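Local coordinates for cystalysin (Treponema denticola, PDB 1C7N), which is a member of the class I and II aminotransferase family that binds pyridoxal-5'-phosphate, at residues P35-D40 / F353-Y358. Sequence-based numbering, arbitrary orientation.
Sequences PLSVAD and FFDEGY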
ATOM      1  N   PRO A  35      21.087   3.022  15.796  1.00 10.00           N
ATOM      2  CA  PRO A  35      20.462   4.331  15.582  1.00  9.05           C
ATOM      3  C   PRO A  35      19.238   4.536  16.482  1.00  9.86           C
ATOM      4  O   PRO A  35      18.487   3.593  16.740  1.00  7.83           O
ATOM      5  CB  PRO A  35      20.115   4.298  14.096  1.00 10.41           C
ATOM      6  CG  PRO A  35      19.782   2.845  13.867  1.00 10.79           C
ATOM      7  CD  PRO A  35      20.866   2.127  14.642  1.00 11.01           C
ATOM      8  N   LEU A  36      19.050   5.761  16.971  1.00  8.96           N
ATOM      9  CA  LEU A  36      17.915   6.078  17.845  1.00  9.70           C
ATOM     10  C   LEU A  36      17.137   7.218  17.197  1.00  9.93           C
ATOM     11  O   LEU A  36      16.688   8.153  17.866  1.00 11.16           O
ATOM     12  CB  LEU A  36      18.419   6.501  19.232  1.00  9.53           C
ATOM     13  CG  LEU A  36      19.386   5.536  19.937  1.00 11.56           C
ATOM     14  CD1 LEU A  36      19.910   6.167  21.231  1.00 11.83           C
ATOM     15  CD2 LEU A  36      18.677   4.210  20.228  1.00 11.44           C
ATOM     16  N   SER A  37      16.967   7.109  15.883  1.00  9.23           N
ATOM     17  CA  SER A  37      16.302   8.126  15.079  1.00 10.94           C
ATOM     18  C   SER A  37      14.854   7.828  14.665  1.00 10.17           C
ATOM     19  O   SER A  37      13.913   8.106  15.407  1.00 10.70           O
ATOM     20  CB  SER A  37      17.141   8.368  13.824  1.00 10.75           C
ATOM     21  OG  SER A  37      17.363   7.130  13.156  1.00 11.89           O
ATOM     22  N   VAL A  38      14.703   7.283  13.458  1.00 10.18           N
ATOM     23  CA  VAL A  38      13.399   6.945  12.881  1.00  9.92           C
ATOM     24  C   VAL A  38      12.519   6.164  13.849  1.00  9.60           C
ATOM     25  O   VAL A  38      12.980   5.254  14.532  1.00  9.36           O
ATOM     26  CB  VAL A  38      13.573   6.134  11.580  1.00  8.93           C
ATOM     27  CG1 VAL A  38      12.225   5.671  11.062  1.00 10.70           C
ATOM     28  CG2 VAL A  38      14.272   6.997  10.536  1.00  9.89           C
ATOM     29  N   ALA A  39      11.238   6.518  13.872  1.00  9.79           N
ATOM     30  CA  ALA A  39      10.284   5.899  14.773  1.00 10.55           C
ATOM     31  C   ALA A  39       9.745   4.494  14.490  1.00 11.63           C
ATOM     32  O   ALA A  39       8.579   4.328  14.127  1.00 10.39           O
ATOM     33  CB  ALA A  39       9.117   6.852  15.001  1.00 12.22           C
ATOM     34  N   ASP A  40      10.615   3.495  14.624  1.00 11.57           N
ATOM     35  CA  ASP A  40      10.220   2.092  14.539  1.00 12.22           C
ATOM     36  C   ASP A  40      11.091   1.472  15.628  1.00 12.05           C
ATOM     37  O   ASP A  40      12.156   2.011  15.940  1.00 12.55           O
ATOM     38  CB  ASP A  40      10.374   1.468  13.126  1.00 11.37           C
ATOM     39  CG  ASP A  40      11.812   1.263  12.673  1.00 13.74           C
ATOM     40  OD1 ASP A  40      11.962   0.853  11.499  1.00 13.91           O
ATOM     41  OD2 ASP A  40      12.770   1.482  13.436  1.00 13.89           O
ATOM     42  N   PHE A 353      22.700   8.637  16.734  1.00 14.59           N
ATOM     43  CA  PHE A 353      21.822   9.117  15.680  1.00 14.27           C
ATOM     44  C   PHE A 353      20.408   9.414  16.128  1.00 13.33           C
ATOM     45  O   PHE A 353      19.564   8.527  16.210  1.00 13.99           O
ATOM     46  CB  PHE A 353      21.824   8.113  14.527  1.00 12.63           C
ATOM     47  CG  PHE A 353      23.185   7.890  13.947  1.00 12.18           C
ATOM     48  CD1 PHE A 353      24.124   7.121  14.623  1.00 12.03           C
ATOM     49  CD2 PHE A 353      23.553   8.504  12.753  1.00 12.24           C
ATOM     50  CE1 PHE A 353      25.417   6.968  14.123  1.00 13.28           C
ATOM     51  CE2 PHE A 353      24.834   8.361  12.247  1.00 11.73           C
ATOM     52  CZ  PHE A 353      25.770   7.593  12.929  1.00 12.74           C
ATOM     53  N   PHE A 354      20.171  10.683  16.434  1.00 13.41           N
ATOM     54  CA  PHE A 354      18.864  11.145  16.874  1.00 13.23           C
ATOM     55  C   PHE A 354      18.115  11.609  15.642  1.00 12.69           C
ATOM     56  O   PHE A 354      18.594  11.492  14.514  1.00 12.09           O
ATOM     57  CB  PHE A 354      18.989  12.371  17.792  1.00 14.78           C
ATOM     58  CG  PHE A 354      19.718  12.126  19.089  1.00 16.75           C
ATOM     59  CD1 PHE A 354      19.334  11.100  19.945  1.00 16.63           C
ATOM     60  CD2 PHE A 354      20.729  12.998  19.498  1.00 18.18           C
ATOM     61  CE1 PHE A 354      19.937  10.946  21.194  1.00 18.44           C
ATOM     62  CE2 PHE A 354      21.338  12.855  20.748  1.00 17.49           C
ATOM     63  CZ  PHE A 354      20.941  11.829  21.598  1.00 18.42           C
ATOM     64  N   ASP A 355      16.915  12.115  15.865  1.00 13.28           N
ATOM     65  CA  ASP A 355      16.168  12.714  14.787  1.00 12.57           C
ATOM     66  C   ASP A 355      16.404  14.160  15.203  1.00 12.64           C
ATOM     67  O   ASP A 355      15.815  14.643  16.173  1.00 12.74           O
ATOM     68  CB  ASP A 355      14.697  12.320  14.843  1.00 13.34           C
ATOM     69  CG  ASP A 355      14.290  11.470  13.649  1.00 13.77           C
ATOM     70  OD1 ASP A 355      15.106  10.621  13.231  1.00 13.35           O
ATOM     71  OD2 ASP A 355      13.166  11.644  13.129  1.00 13.53           O
ATOM     72  N   GLU A 356      17.324  14.828  14.510  1.00 13.17           N
ATOM     73  CA  GLU A 356      17.684  16.203  14.841  1.00 13.15           C
ATOM     74  C   GLU A 356      16.455  17.079  14.997  1.00 13.25           C
ATOM     75  O   GLU A 356      15.577  17.102  14.136  1.00 12.67           O
ATOM     76  CB  GLU A 356      18.639  16.774  13.787  1.00 14.74           C
ATOM     77  CG  GLU A 356      19.920  15.951  13.617  1.00 16.34           C
ATOM     78  CD  GLU A 356      20.836  15.990  14.834  1.00 17.44           C
ATOM     79  OE1 GLU A 356      21.490  14.967  15.119  1.00 19.01           O
ATOM     80  OE2 GLU A 356      20.919  17.039  15.502  1.00 18.42           O
ATOM     81  N   GLY A 357      16.406  17.801  16.114  1.00 12.83           N
ATOM     82  CA  GLY A 357      15.271  18.652  16.414  1.00 11.86           C
ATOM     83  C   GLY A 357      14.795  19.589  15.328  1.00 12.29           C
ATOM     84  O   GLY A 357      13.587  19.747  15.137  1.00 11.54           O
ATOM     85  N   TYR A 358      15.725  20.197  14.598  1.00 11.76           N
ATOM     86  CA  TYR A 358      15.358  21.160  13.562  1.00 12.56           C
ATOM     87  C   TYR A 358      14.496  20.633  12.418  1.00 12.33           C
ATOM     88  O   TYR A 358      13.808  21.413  11.754  1.00 12.96           O
ATOM     89  CB  TYR A 358      16.618  21.834  12.995  1.00 12.90           C
ATOM     90  CG  TYR A 358      17.416  21.011  12.005  1.00 12.66           C
ATOM     91  CD1 TYR A 358      17.179  21.115  10.635  1.00 14.52           C
ATOM     92  CD2 TYR A 358      18.421  20.143  12.433  1.00 12.26           C
ATOM     93  CE1 TYR A 358      17.925  20.382   9.714  1.00 15.41           C
ATOM     94  CE2 TYR A 358      19.173  19.400  11.522  1.00 13.22           C
ATOM     95  CZ  TYR A 358      18.919  19.528  10.163  1.00 13.18           C
ATOM     96  OH  TYR A 358      19.667  18.826   9.247  1.00 13.86           O
TER
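L36 N donates to F353 O at 2.9 Å, joining the loop between helices 17-25 and 47-59 to segment 353-358, whose strand 355-356 edges a small antiparallel sheet, in this fold-type I protein of the aminotransferase class I and II family. The N-H...O angle of 135° marks a bent bond. S37 N lies 3.0 Å from F353 O, but its angle is too poor for a second bond. Beside this bond, P35 CB and F353 CB meet at 4.2 Å; with CG anti to its carbonyl carbon (chi1 -59°), F353 directs its ring away from the loop, to I347 of helix 339-350 and V29. The CB of F354 points away from the loop and its ring packs on I370 and M346, while L36 O sits at the ring edge, near the ring plane. The D355 carboxylate turns back instead: OD2 forms a salt bridge with R369, whose NH2 also donates to S37 O, so one guanidinium group links both segments. The V38 side chain lies about 8 Å from pyridoxal-5'-phosphate and packs on Y64 of the second subunit. S37, its OG between backbone N and carbonyl carbon (chi1 54°), meets the carboxylate through carbon: CB lies 3.1 Å from D355 OD1.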